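Diketoreductase (Acinetobacter baylyi, PDB 4E12) reduces dicarbonyl compounds with NADH as cofactor and probably acts, like its relatives, as a (3S)-3-hydroxyacyl-CoA dehydrogenase of fatty acid beta-oxidation. Local coordinates at residues Ile19-Ala24 and Gln67-Gly72; Lys56-Ala61 and His147-Asn152. One frame throughout, in Å; residues are numbered along the deposited sequence.

Contact 1 of 2, residues Ile19-Ala24 and Gln67-Gly72; sequences IAFQTA and QKALGG
F21 reaches from helix 14-25 to L70 of helix 65-72, its ring carbon CE1 lying 4.1 Å from L70 CA and 4.2 Å from L70 CB. The ring gets there because CG stands anti to the backbone N (chi1 -165°), which swings its far end toward the second helix although the CB bond does not aim there. One turn on from F21, A24 faces A69: the CA atoms of the two alanines are 5.4 Å apart, and A69 CB sits 4.0 Å from A24 C. No hydrogen bond crosses, so the contact is apolar packing of modest extent (181 Å² buried); the axes of the two short segments approach to 9.3 Å, with 115° between their N-to-C directions. F21 is buried, whereas A24, A69 and L70 are partly exposed, and K68 and G71, farther out, are exposed. Helix 37-57 backs the closed side, with L50 and A51 against F21, Y54 meeting its ring edge-to-face and F47 touching L70. A24 also rests on V30 of strand 29-33. The F21-L70 and A24-A69 pairs set the first helix of the Rossmann-type domain against the short helix leading into strand 74-76, outermost in the sheet within this chain.

Contact 2 of 2, residues Lys56-Ala61 and His147-Asn152; sequences KEVAGA and HVWVNN. With SO4 (sulfate ion), chain J.
V58 and W149 meet through one methyl: V58 CG2 lies 3.5 Å from W149 CB and 3.9 Å from both CG and CD1 of the indole. The two side chains run at about a right angle, and the methyl approaches the ring obliquely, at its CB end. V58 presents CG2 beside its own backbone N because CG1 takes the anti position (chi1 177°). A lesser touch comes from E57, whose CB is 4.3 Å from W149 NE1; no hydrogen bond crosses, and the 105 Å² buried marks a small surface contact.

The loop 147-152 links strand 139-144 to strand 153-158, where the sheet of this NAD-binding domain turns from parallel to antiparallel. Within it the indole is directed by a chi1 of 61°, which sets CG between the backbone N and the carbonyl carbon. Its CH2 stands 3.8 Å above the plane of the H147 ring, offset toward the rim, while H147 CA lies over one face of the indole, likewise offset toward its rim. H147 NE2 in turn donates to O3 of a sulfate ion, probably from the crystallisation liquor, at 3.3 Å and nearly straight (172°); its bond to O1 is weak and bent.

H147 O accepts from both V150 N and N151 N, tying the chain into a tight turn, and N151 centres an inverse gamma turn. On the other side V58 is where the chain leaves helix 37-57, entering a type II turn closed by A61 N to V58 O at 3.1 Å. Farther out, Q18 OE1 accepts from V148 N, L50 and V53 pack on W149, Y54 meets the indole with the two ring planes steeply inclined, and F25 of helix 14-25 lies against V58.

From the N terminus the chain runs through strand 6-10 into helix 14-25, then strand 29-33 and helix 37-57, and returns along helix 65-72, where contact 1 closes a loop with 42 residues between its segments. Contact 2 opens inside that loop, at the end of helix 37-57, and closes beyond strand 139-144, with 85 residues between its segments, so the two loops cross. Their centres are 12 Å apart and they meet directly: Q22 CB lies 3.9 Å from V148 CG2. Y54 of helix 37-57 is common to both. Together they tie helices 14-25, 37-57 and 65-72 to the loop before strand 153-158, within one NAD-binding domain.

Contact 1 of 2, residues Ile19-Ala24 and Gln67-Gly72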
ATOM      1  N   ILE A  19      11.350  -0.518 -24.057  1.00 29.68           N
ATOM      2  CA  ILE A  19      12.190  -1.676 -23.811  1.00 27.67           C
ATOM      3  C   ILE A  19      13.329  -1.694 -24.822  1.00 29.17           C
ATOM      4  O   ILE A  19      14.487  -1.937 -24.472  1.00 25.87           O
ATOM      5  CB  ILE A  19      11.379  -2.991 -23.930  1.00 30.96           C
ATOM      6  CG1 ILE A  19      10.314  -3.057 -22.827  1.00 31.27           C
ATOM      7  CG2 ILE A  19      12.320  -4.189 -23.908  1.00 28.94           C
ATOM      8  CD1 ILE A  19       9.349  -4.237 -22.948  1.00 32.45           C
ATOM      9  N   ALA A  20      12.982  -1.429 -26.074  1.00 30.00           N
ATOM     10  CA  ALA A  20      13.955  -1.415 -27.152  1.00 29.52           C
ATOM     11  C   ALA A  20      14.973  -0.310 -26.936  1.00 30.89           C
ATOM     12  O   ALA A  20      16.178  -0.538 -27.085  1.00 30.62           O
ATOM     13  CB  ALA A  20      13.251  -1.269 -28.494  1.00 26.50           C
ATOM     14  N   PHE A  21      14.506   0.873 -26.537  1.00 29.43           N
ATOM     15  CA  PHE A  21      15.396   2.004 -26.379  1.00 30.22           C
ATOM     16  C   PHE A  21      16.313   1.837 -25.187  1.00 31.16           C
ATOM     17  O   PHE A  21      17.508   2.079 -25.304  1.00 29.07           O
ATOM     18  CB  PHE A  21      14.657   3.346 -26.294  1.00 28.22           C
ATOM     19  CG  PHE A  21      15.567   4.522 -26.502  1.00 31.97           C
ATOM     20  CD1 PHE A  21      15.788   5.019 -27.785  1.00 30.17           C
ATOM     21  CD2 PHE A  21      16.215   5.127 -25.421  1.00 31.09           C
ATOM     22  CE1 PHE A  21      16.652   6.116 -27.997  1.00 33.07           C
ATOM     23  CE2 PHE A  21      17.073   6.214 -25.617  1.00 33.90           C
ATOM     24  CZ  PHE A  21      17.292   6.712 -26.904  1.00 34.14           C
ATOM     25  N   GLN A  22      15.763   1.451 -24.042  1.00 27.87           N
ATOM     26  CA  GLN A  22      16.565   1.142 -22.865  1.00 29.77           C
ATOM     27  C   GLN A  22      17.660   0.125 -23.210  1.00 36.27           C
ATOM     28  O   GLN A  22      18.814   0.248 -22.790  1.00 33.20           O
ATOM     29  CB  GLN A  22      15.662   0.586 -21.746  1.00 27.18           C
ATOM     30  CG  GLN A  22      16.379   0.334 -20.406  1.00 30.15           C
ATOM     31  CD  GLN A  22      16.788   1.603 -19.665  1.00 29.13           C
ATOM     32  OE1 GLN A  22      16.511   2.723 -20.104  1.00 35.55           O
ATOM     33  NE2 GLN A  22      17.450   1.428 -18.530  1.00 33.98           N
ATOM     34  N   THR A  23      17.296  -0.888 -23.984  1.00 33.90           N
ATOM     35  CA  THR A  23      18.230  -1.956 -24.315  1.00 32.14           C
ATOM     36  C   THR A  23      19.326  -1.446 -25.257  1.00 33.33           C
ATOM     37  O   THR A  23      20.510  -1.745 -25.066  1.00 39.67           O
ATOM     38  CB  THR A  23      17.479  -3.182 -24.885  1.00 30.98           C
ATOM     39  OG1 THR A  23      16.647  -3.743 -23.863  1.00 27.33           O
ATOM     40  CG2 THR A  23      18.448  -4.249 -25.351  1.00 30.39           C
ATOM     41  N   ALA A  24      18.928  -0.663 -26.250  1.00 31.42           N
ATOM     42  CA  ALA A  24      19.870  -0.010 -27.150  1.00 33.16           C
ATOM     43  C   ALA A  24      20.786   0.955 -26.385  1.00 32.85           C
ATOM     44  O   ALA A  24      22.012   0.907 -26.543  1.00 32.03           O
ATOM     45  CB  ALA A  24      19.125   0.713 -28.265  1.00 30.56           C
ATOM     46  N   GLN A  67      21.286   9.857 -28.831  1.00 39.68           N
ATOM     47  CA  GLN A  67      21.233   9.767 -30.299  1.00 38.57           C
ATOM     48  C   GLN A  67      22.090   8.649 -30.879  1.00 39.86           C
ATOM     49  O   GLN A  67      21.706   8.025 -31.871  1.00 41.94           O
ATOM     50  CB  GLN A  67      21.572  11.101 -30.975  1.00 43.20           C
ATOM     51  CG  GLN A  67      20.368  12.027 -31.191  1.00 44.86           C
ATOM     52  CD  GLN A  67      19.697  12.457 -29.912  1.00 59.00           C
ATOM     53  OE1 GLN A  67      20.213  12.237 -28.812  1.00 91.33           O
ATOM     54  NE2 GLN A  67      18.525  13.067 -30.044  1.00 60.03           N
ATOM     55  N   LYS A  68      23.249   8.380 -30.296  1.00 36.75           N
ATOM     56  CA  LYS A  68      24.035   7.258 -30.792  1.00 34.95           C
ATOM     57  C   LYS A  68      23.201   5.982 -30.630  1.00 41.50           C
ATOM     58  O   LYS A  68      23.133   5.144 -31.536  1.00 33.38           O
ATOM     59  CB  LYS A  68      25.365   7.149 -30.035  1.00 39.87           C
ATOM     60  CG  LYS A  68      26.331   6.099 -30.585  1.00 57.35           C
ATOM     61  CD  LYS A  68      27.672   6.146 -29.852  1.00 63.16           C
ATOM     62  CE  LYS A  68      28.670   5.140 -30.413  1.00101.37           C
ATOM     63  NZ  LYS A  68      28.204   3.733 -30.266  1.00106.02           N
ATOM     64  N   ALA A  69      22.546   5.835 -29.484  1.00 36.68           N
ATOM     65  CA  ALA A  69      21.725   4.646 -29.283  1.00 37.01           C
ATOM     66  C   ALA A  69      20.608   4.631 -30.328  1.00 33.41           C
ATOM     67  O   ALA A  69      20.331   3.602 -30.951  1.00 38.31           O
ATOM     68  CB  ALA A  69      21.149   4.626 -27.878  1.00 38.47           C
ATOM     69  N   LEU A  70      19.974   5.782 -30.519  1.00 33.88           N
ATOM     70  CA  LEU A  70      18.885   5.922 -31.487  1.00 34.79           C
ATOM     71  C   LEU A  70      19.322   5.485 -32.889  1.00 38.06           C
ATOM     72  O   LEU A  70      18.646   4.698 -33.569  1.00 36.67           O
ATOM     73  CB  LEU A  70      18.447   7.383 -31.519  1.00 33.73           C
ATOM     74  CG  LEU A  70      17.517   7.854 -32.631  1.00 36.89           C
ATOM     75  CD1 LEU A  70      16.190   7.114 -32.543  1.00 35.37           C
ATOM     76  CD2 LEU A  70      17.314   9.361 -32.506  1.00 32.99           C
ATOM     77  N   GLY A  71      20.458   6.013 -33.320  1.00 36.69           N
ATOM     78  CA  GLY A  71      20.920   5.740 -34.668  1.00 39.71           C
ATOM     79  C   GLY A  71      21.360   4.315 -34.895  1.00 39.28           C
ATOM     80  O   GLY A  71      21.430   3.867 -36.043  1.00 39.42           O
ATOM     81  N   GLY A  72      21.654   3.596 -33.813  1.00 42.64           N
ATOM     82  CA  GLY A  72      22.102   2.220 -33.938  1.00 37.11           C
ATOM     83  C   GLY A  72      20.997   1.169 -34.012  1.00 38.19           C
ATOM     84  O   GLY A  72      21.284   0.003 -34.285  1.00 38.28           O
TER

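Contact 2 of 2, residues Lys56-Ala61 and His147-Asn152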
ATOM      1  N   LYS A  56      17.539  14.366 -21.237  1.00 41.10           N
ATOM      2  CA  LYS A  56      17.206  15.253 -20.115  1.00 42.45           C
ATOM      3  C   LYS A  56      17.048  14.503 -18.787  1.00 48.66           C
ATOM      4  O   LYS A  56      17.283  15.081 -17.724  1.00 47.77           O
ATOM      5  CB  LYS A  56      15.914  16.028 -20.391  1.00 44.40           C
ATOM      6  CG  LYS A  56      15.922  16.883 -21.662  1.00 49.13           C
ATOM      7  CD  LYS A  56      16.966  17.980 -21.635  1.00 72.37           C
ATOM      8  CE  LYS A  56      16.978  18.741 -22.961  1.00 80.94           C
ATOM      9  NZ  LYS A  56      18.057  19.766 -23.029  1.00 78.03           N
ATOM     10  N   GLU A  57      16.656  13.230 -18.837  1.00 45.38           N
ATOM     11  CA  GLU A  57      16.282  12.504 -17.614  1.00 44.23           C
ATOM     12  C   GLU A  57      17.226  11.370 -17.201  1.00 42.18           C
ATOM     13  O   GLU A  57      17.160  10.891 -16.062  1.00 36.56           O
ATOM     14  CB  GLU A  57      14.872  11.924 -17.758  1.00 46.19           C
ATOM     15  CG  GLU A  57      13.775  12.937 -18.008  1.00 55.37           C
ATOM     16  CD  GLU A  57      13.520  13.830 -16.813  1.00 63.17           C
ATOM     17  OE1 GLU A  57      14.006  13.499 -15.712  1.00 64.77           O
ATOM     18  OE2 GLU A  57      12.827  14.858 -16.969  1.00 65.47           O
ATOM     19  N   VAL A  58      18.087  10.901 -18.095  1.00 38.80           N
ATOM     20  CA  VAL A  58      18.780   9.648 -17.797  1.00 35.78           C
ATOM     21  C   VAL A  58      20.290   9.837 -17.758  1.00 38.35           C
ATOM     22  O   VAL A  58      20.869  10.381 -18.697  1.00 38.58           O
ATOM     23  CB  VAL A  58      18.391   8.536 -18.821  1.00 34.49           C
ATOM     24  CG1 VAL A  58      19.177   7.276 -18.548  1.00 31.15           C
ATOM     25  CG2 VAL A  58      16.890   8.230 -18.739  1.00 31.76           C
ATOM     26  N   ALA A  59      20.926   9.385 -16.679  1.00 35.68           N
ATOM     27  CA  ALA A  59      22.360   9.533 -16.520  1.00 38.31           C
ATOM     28  C   ALA A  59      23.102   8.956 -17.716  1.00 37.12           C
ATOM     29  O   ALA A  59      22.822   7.835 -18.158  1.00 40.70           O
ATOM     30  CB  ALA A  59      22.824   8.863 -15.242  1.00 41.08           C
ATOM     31  N   GLY A  60      24.030   9.749 -18.242  1.00 38.08           N
ATOM     32  CA  GLY A  60      24.904   9.288 -19.300  1.00 33.28           C
ATOM     33  C   GLY A  60      24.360   9.479 -20.701  1.00 36.52           C
ATOM     34  O   GLY A  60      25.037   9.135 -21.673  1.00 40.59           O
ATOM     35  N   ALA A  61      23.152  10.023 -20.825  1.00 38.68           N
ATOM     36  CA  ALA A  61      22.504  10.090 -22.140  1.00 41.27           C
ATOM     37  C   ALA A  61      22.707  11.441 -22.814  1.00 40.17           C
ATOM     38  O   ALA A  61      22.412  11.616 -24.002  1.00 35.53           O
ATOM     39  CB  ALA A  61      21.027   9.789 -22.015  1.00 39.58           C
ATOM     40  N   HIS A 147       7.481   3.837 -18.272  1.00 39.59           N
ATOM     41  CA  HIS A 147       8.593   4.721 -17.912  1.00 42.13           C
ATOM     42  C   HIS A 147       9.752   3.931 -17.317  1.00 39.95           C
ATOM     43  O   HIS A 147      10.171   4.175 -16.182  1.00 43.64           O
ATOM     44  CB  HIS A 147       8.133   5.841 -16.975  1.00 46.09           C
ATOM     45  CG  HIS A 147       7.151   6.779 -17.604  1.00 42.09           C
ATOM     46  ND1 HIS A 147       6.989   8.082 -17.185  1.00 51.20           N
ATOM     47  CD2 HIS A 147       6.279   6.603 -18.626  1.00 47.09           C
ATOM     48  CE1 HIS A 147       6.060   8.666 -17.919  1.00 48.46           C
ATOM     49  NE2 HIS A 147       5.614   7.790 -18.802  1.00 51.72           N
ATOM     50  N   VAL A 148      10.279   3.004 -18.114  1.00 39.31           N
ATOM     51  CA  VAL A 148      11.277   2.041 -17.663  1.00 37.02           C
ATOM     52  C   VAL A 148      12.570   2.703 -17.200  1.00 38.38           C
ATOM     53  O   VAL A 148      13.300   2.124 -16.397  1.00 37.29           O
ATOM     54  CB  VAL A 148      11.627   1.005 -18.764  1.00 35.96           C
ATOM     55  CG1 VAL A 148      10.373   0.292 -19.252  1.00 36.12           C
ATOM     56  CG2 VAL A 148      12.372   1.675 -19.913  1.00 38.07           C
ATOM     57  N   TRP A 149      12.871   3.893 -17.711  1.00 42.88           N
ATOM     58  CA  TRP A 149      14.110   4.564 -17.337  1.00 45.67           C
ATOM     59  C   TRP A 149      14.064   4.998 -15.871  1.00 55.02           C
ATOM     60  O   TRP A 149      15.107   5.108 -15.221  1.00 62.60           O
ATOM     61  CB  TRP A 149      14.391   5.776 -18.240  1.00 42.39           C
ATOM     62  CG  TRP A 149      13.322   6.815 -18.170  1.00 36.89           C
ATOM     63  CD1 TRP A 149      13.236   7.861 -17.287  1.00 33.54           C
ATOM     64  CD2 TRP A 149      12.170   6.902 -19.009  1.00 40.42           C
ATOM     65  NE1 TRP A 149      12.095   8.586 -17.526  1.00 40.97           N
ATOM     66  CE2 TRP A 149      11.419   8.019 -18.575  1.00 37.98           C
ATOM     67  CE3 TRP A 149      11.692   6.139 -20.081  1.00 41.28           C
ATOM     68  CZ2 TRP A 149      10.207   8.390 -19.177  1.00 40.68           C
ATOM     69  CZ3 TRP A 149      10.488   6.508 -20.680  1.00 37.19           C
ATOM     70  CH2 TRP A 149       9.761   7.623 -20.226  1.00 38.10           C
ATOM     71  N   VAL A 150      12.858   5.235 -15.354  1.00 51.05           N
ATOM     72  CA  VAL A 150      12.681   5.689 -13.972  1.00 46.07           C
ATOM     73  C   VAL A 150      12.063   4.604 -13.072  1.00 50.21           C
ATOM     74  O   VAL A 150      12.580   4.314 -11.987  1.00 47.45           O
ATOM     75  CB  VAL A 150      11.866   7.012 -13.910  1.00 46.65           C
ATOM     76  CG1 VAL A 150      10.511   6.843 -14.581  1.00 50.78           C
ATOM     77  CG2 VAL A 150      11.704   7.461 -12.473  1.00 60.76           C
ATOM     78  N   ASN A 151      10.975   3.992 -13.521  1.00 48.79           N
ATOM     79  CA  ASN A 151      10.392   2.860 -12.798  1.00 40.39           C
ATOM     80  C   ASN A 151      11.069   1.622 -13.345  1.00 43.15           C
ATOM     81  O   ASN A 151      10.514   0.918 -14.194  1.00 40.32           O
ATOM     82  CB  ASN A 151       8.893   2.798 -13.068  1.00 54.39           C
ATOM     83  CG  ASN A 151       8.194   4.085 -12.698  1.00 60.86           C
ATOM     84  OD1 ASN A 151       8.551   4.732 -11.708  1.00 58.32           O
ATOM     85  ND2 ASN A 151       7.216   4.485 -13.504  1.00 48.09           N
ATOM     86  N   ASN A 152      12.286   1.380 -12.870  1.00 41.07           N
ATOM     87  CA  ASN A 152      13.182   0.432 -13.515  1.00 41.42           C
ATOM     88  C   ASN A 152      13.188  -0.969 -12.909  1.00 36.41           C
ATOM     89  O   ASN A 152      14.245  -1.583 -12.772  1.00 36.67           O
ATOM     90  CB  ASN A 152      14.605   0.985 -13.577  1.00 36.22           C
ATOM     91  CG  ASN A 152      15.178   1.271 -12.207  1.00 40.88           C
ATOM     92  OD1 ASN A 152      14.463   1.675 -11.285  1.00 45.58           O
ATOM     93  ND2 ASN A 152      16.467   1.055 -12.060  1.00 43.06           N
TER
HETATM   94  S   SO4 J 409       3.121   7.390 -21.720  1.00195.06           S
HETATM   95  O1  SO4 J 409       4.341   6.587 -21.500  1.00 60.48           O
HETATM   96  O2  SO4 J 409       3.061   7.794 -23.142  1.00 75.02           O
HETATM   97  O3  SO4 J 409       3.169   8.586 -20.851  1.00 67.22           O
HETATM   98  O4  SO4 J 409       1.927   6.582 -21.384  1.00 59.69           O